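Local coordinates for protein inositol-3-phosphate synthase (Caenorhabditis elegans, PDB 1VKO) that is an inositol-3-phosphate synthase with a Rossmann-type domain and binds nicotinamide-adenine-dinucleotide and pyrophosphate, at residues Gln369-Ser372 and Lys373-Lys377. Residues are numbered along the deposited sequence; the frame is centred on the assembly and turned at random.
With POP (pyrophosphate 2-), chain H; NAD (nicotinamide-adenine-dinucleotide), chain G.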
loop_
_atom_site.group_PDB
_atom_site.type_symbol
_atom_site.label_atom_id
_atom_site.label_comp_id
_atom_site.label_asym_id
_atom_site.label_seq_id
_atom_site.Cartn_x
_atom_site.Cartn_y
_atom_site.Cartn_z
ATOM N N GLN A 369 1.456 28.140 9.641
ATOM C CA GLN A 369 2.325 27.732 8.517
ATOM C C GLN A 369 1.723 26.530 7.774
ATOM O O GLN A 369 1.640 26.538 6.531
ATOM C CB GLN A 369 3.747 27.406 9.015
ATOM C CG GLN A 369 4.671 28.638 9.248
ATOM C CD GLN A 369 4.444 29.322 10.579
ATOM O OE1 GLN A 369 4.474 28.673 11.640
ATOM N NE2 GLN A 369 4.227 30.637 10.540
ATOM N N PHE A 370 1.289 25.515 8.535
ATOM C CA PHE A 370 0.493 24.401 7.979
ATOM C C PHE A 370 -0.771 24.859 7.234
ATOM O O PHE A 370 -1.092 24.268 6.204
ATOM C CB PHE A 370 0.118 23.352 9.037
ATOM C CG PHE A 370 -0.919 22.368 8.563
ATOM C CD1 PHE A 370 -0.559 21.310 7.722
ATOM C CD2 PHE A 370 -2.265 22.526 8.921
ATOM C CE1 PHE A 370 -1.521 20.399 7.255
ATOM C CE2 PHE A 370 -3.247 21.616 8.459
ATOM C CZ PHE A 370 -2.874 20.547 7.627
ATOM N N ARG A 371 -1.488 25.878 7.731
ATOM C CA ARG A 371 -2.575 26.478 6.925
ATOM C C ARG A 371 -2.113 26.942 5.529
ATOM O O ARG A 371 -2.722 26.524 4.528
ATOM C CB ARG A 371 -3.318 27.624 7.643
ATOM C CG ARG A 371 -4.734 27.285 8.141
ATOM C CD ARG A 371 -5.889 27.517 7.123
ATOM N NE ARG A 371 -6.531 26.260 6.706
ATOM C CZ ARG A 371 -7.576 26.151 5.870
ATOM N NH1 ARG A 371 -8.149 27.223 5.319
ATOM N NH2 ARG A 371 -8.059 24.944 5.580
ATOM N N SER A 372 -1.059 27.787 5.457
ATOM C CA SER A 372 -0.501 28.225 4.161
ATOM C C SER A 372 -0.523 27.030 3.190
ATOM O O SER A 372 -1.129 27.086 2.107
ATOM C CB SER A 372 0.960 28.728 4.301
ATOM O OG SER A 372 1.097 29.996 4.934
ATOM N N LYS A 373 0.140 25.945 3.598
ATOM C CA LYS A 373 0.309 24.723 2.782
ATOM C C LYS A 373 -0.961 23.870 2.547
ATOM O O LYS A 373 -1.224 23.457 1.404
ATOM C CB LYS A 373 1.426 23.856 3.381
ATOM C CG LYS A 373 1.778 22.659 2.530
ATOM C CD LYS A 373 2.676 23.023 1.334
ATOM C CE LYS A 373 4.085 23.423 1.780
ATOM N NZ LYS A 373 4.790 23.967 0.590
ATOM N N GLU A 374 -1.713 23.571 3.615
ATOM C CA GLU A 374 -3.039 22.913 3.499
ATOM C C GLU A 374 -3.940 23.488 2.398
ATOM O O GLU A 374 -4.472 22.729 1.589
ATOM C CB GLU A 374 -3.797 22.952 4.833
ATOM C CG GLU A 374 -5.144 22.217 4.836
ATOM C CD GLU A 374 -5.789 22.226 6.213
ATOM O OE1 GLU A 374 -5.794 23.312 6.846
ATOM O OE2 GLU A 374 -6.265 21.152 6.676
ATOM N N ILE A 375 -4.118 24.813 2.381
ATOM C CA ILE A 375 -4.945 25.494 1.363
ATOM C C ILE A 375 -4.498 25.181 -0.077
ATOM O O ILE A 375 -5.339 24.853 -0.923
ATOM C CB ILE A 375 -4.998 27.051 1.588
ATOM C CG1 ILE A 375 -5.629 27.394 2.949
ATOM C CG2 ILE A 375 -5.737 27.764 0.399
ATOM C CD1 ILE A 375 -5.758 28.898 3.237
ATOM N N SER A 376 -3.186 25.290 -0.334
ATOM C CA SER A 376 -2.594 25.118 -1.682
ATOM C C SER A 376 -2.583 23.666 -2.159
ATOM O O SER A 376 -2.718 23.407 -3.359
ATOM C CB SER A 376 -1.170 25.697 -1.742
ATOM O OG SER A 376 -0.292 24.885 -0.998
ATOM N N LYS A 377 -2.409 22.732 -1.218
ATOM C CA LYS A 377 -2.566 21.289 -1.490
ATOM C C LYS A 377 -4.050 20.869 -1.775
ATOM O O LYS A 377 -4.323 20.034 -2.662
ATOM C CB LYS A 377 -1.944 20.451 -0.347
ATOM C CG LYS A 377 -0.382 20.494 -0.259
ATOM C CD LYS A 377 0.136 19.701 0.951
ATOM C CE LYS A 377 0.205 18.180 0.692
ATOM N NZ LYS A 377 1.584 17.682 0.317
HETATM P P1 POP H . 3.770 17.944 -3.005
HETATM O O1 POP H . 3.803 18.023 -4.524
HETATM O O2 POP H . 4.493 16.701 -2.540
HETATM O O3 POP H . 2.324 17.873 -2.538
HETATM O O POP H . 4.551 19.238 -2.387
HETATM P P2 POP H . 4.785 19.579 -0.809
HETATM O O4 POP H . 6.210 19.171 -0.449
HETATM O O5 POP H . 4.560 21.071 -0.603
HETATM O O6 POP H . 3.871 18.850 0.181
HETATM P PA NAD G . 14.533 24.416 4.459
HETATM O O1A NAD G . 14.285 24.665 5.869
HETATM O O2A NAD G . 15.586 23.393 4.340
HETATM O O5B NAD G . 14.905 25.806 3.792
HETATM C C5B NAD G . 14.505 27.004 4.387
HETATM C C4B NAD G . 15.732 27.890 4.494
HETATM O O4B NAD G . 15.312 29.235 4.444
HETATM C C3B NAD G . 16.458 27.712 5.797
HETATM O O3B NAD G . 17.827 27.868 5.458
HETATM C C2B NAD G . 16.099 28.905 6.637
HETATM O O2B NAD G . 17.330 29.312 7.233
HETATM C C1B NAD G . 15.729 29.938 5.577
HETATM N N9A NAD G . 14.819 31.061 5.924
HETATM C C8A NAD G . 13.727 31.091 6.736
HETATM N N7A NAD G . 13.243 32.354 6.749
HETATM C C5A NAD G . 13.993 33.155 5.970
HETATM C C6A NAD G . 13.966 34.526 5.660
HETATM N N6A NAD G . 13.089 35.391 6.195
HETATM N N1A NAD G . 14.931 35.031 4.827
HETATM C C2A NAD G . 15.917 34.226 4.333
HETATM N N3A NAD G . 15.947 32.914 4.679
HETATM C C4A NAD G . 15.006 32.359 5.473
HETATM O O3 NAD G . 13.184 23.984 3.671
HETATM P PN NAD G . 13.264 23.512 2.152
HETATM O O1N NAD G . 14.487 24.125 1.568
HETATM O O2N NAD G . 13.117 22.055 2.137
HETATM O O5D NAD G . 12.048 24.265 1.388
HETATM C C5D NAD G . 11.822 25.653 1.567
HETATM C C4D NAD G . 10.389 26.110 1.235
HETATM O O4D NAD G . 9.973 25.569 0.005
HETATM C C3D NAD G . 9.340 25.691 2.272
HETATM O O3D NAD G . 8.445 26.753 2.455
HETATM C C2D NAD G . 8.544 24.632 1.553
HETATM O O2D NAD G . 7.176 24.544 1.919
HETATM C C1D NAD G . 8.646 25.109 0.130
HETATM N N1N NAD G . 8.278 23.964 -0.694
HETATM C C2N NAD G . 9.034 22.835 -0.663
HETATM C C3N NAD G . 8.649 21.757 -1.428
HETATM C C7N NAD G . 9.685 20.722 -1.656
HETATM O O7N NAD G . 10.902 20.922 -0.960
HETATM N N7N NAD G . 9.445 19.703 -2.490
HETATM C C4N NAD G . 7.505 21.816 -2.247
HETATM C C5N NAD G . 6.742 22.963 -2.248
HETATM C C6N NAD G . 7.135 24.048 -1.450
#
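Arg371 and Glu374, one turn apart on helix 367-378, form a salt bridge in which Arg371 NE lies 3.0 Å from Glu374 OE1. That oxygen sits at the edge of the guanidinium, near its plane, and is met on its anti side, with NE tilted 27° out of the carboxylate plane; a weaker bond from Arg371 NH2 reaches it too. The guanidinium and carboxylate planes stand 75° apart. Bends at chi2 and chi3 turn the arginine along the helix toward Ile375, laying one face of its guanidinium over Ile375 CG1, which is 3.5 Å from Arg371 NH1.

Phe370 packs against the same glutamate: Glu374 CB makes a CH-pi contact over one ring face, 4.1 Å from the centroid. With its CG anti to the backbone N (chi1 -176°) and an extended chain, Glu374 carries its carboxylate past the CE2-CZ rim of that ring. Beneath these side chains run i to i+4 helical bonds, Glu374 N to Phe370 O and Ile375 N to Arg371 O.

Two lysines of the same helix serve the ligands. Lys373 NZ donates hydrogen bonds to NAD O2D at 2.8 Å and pyrophosphate O5 at 3.1 Å, and forms a salt bridge with Asp324; Lys377 NZ donates hydrogen bonds to pyrophosphate O6 at 2.6 Å and O3 at 3.0 Å. One helix thus pairs charges within itself at Arg371 and Glu374, while its two buried ammonium groups probably offset the charge of the pyrophosphate beside the cofactor.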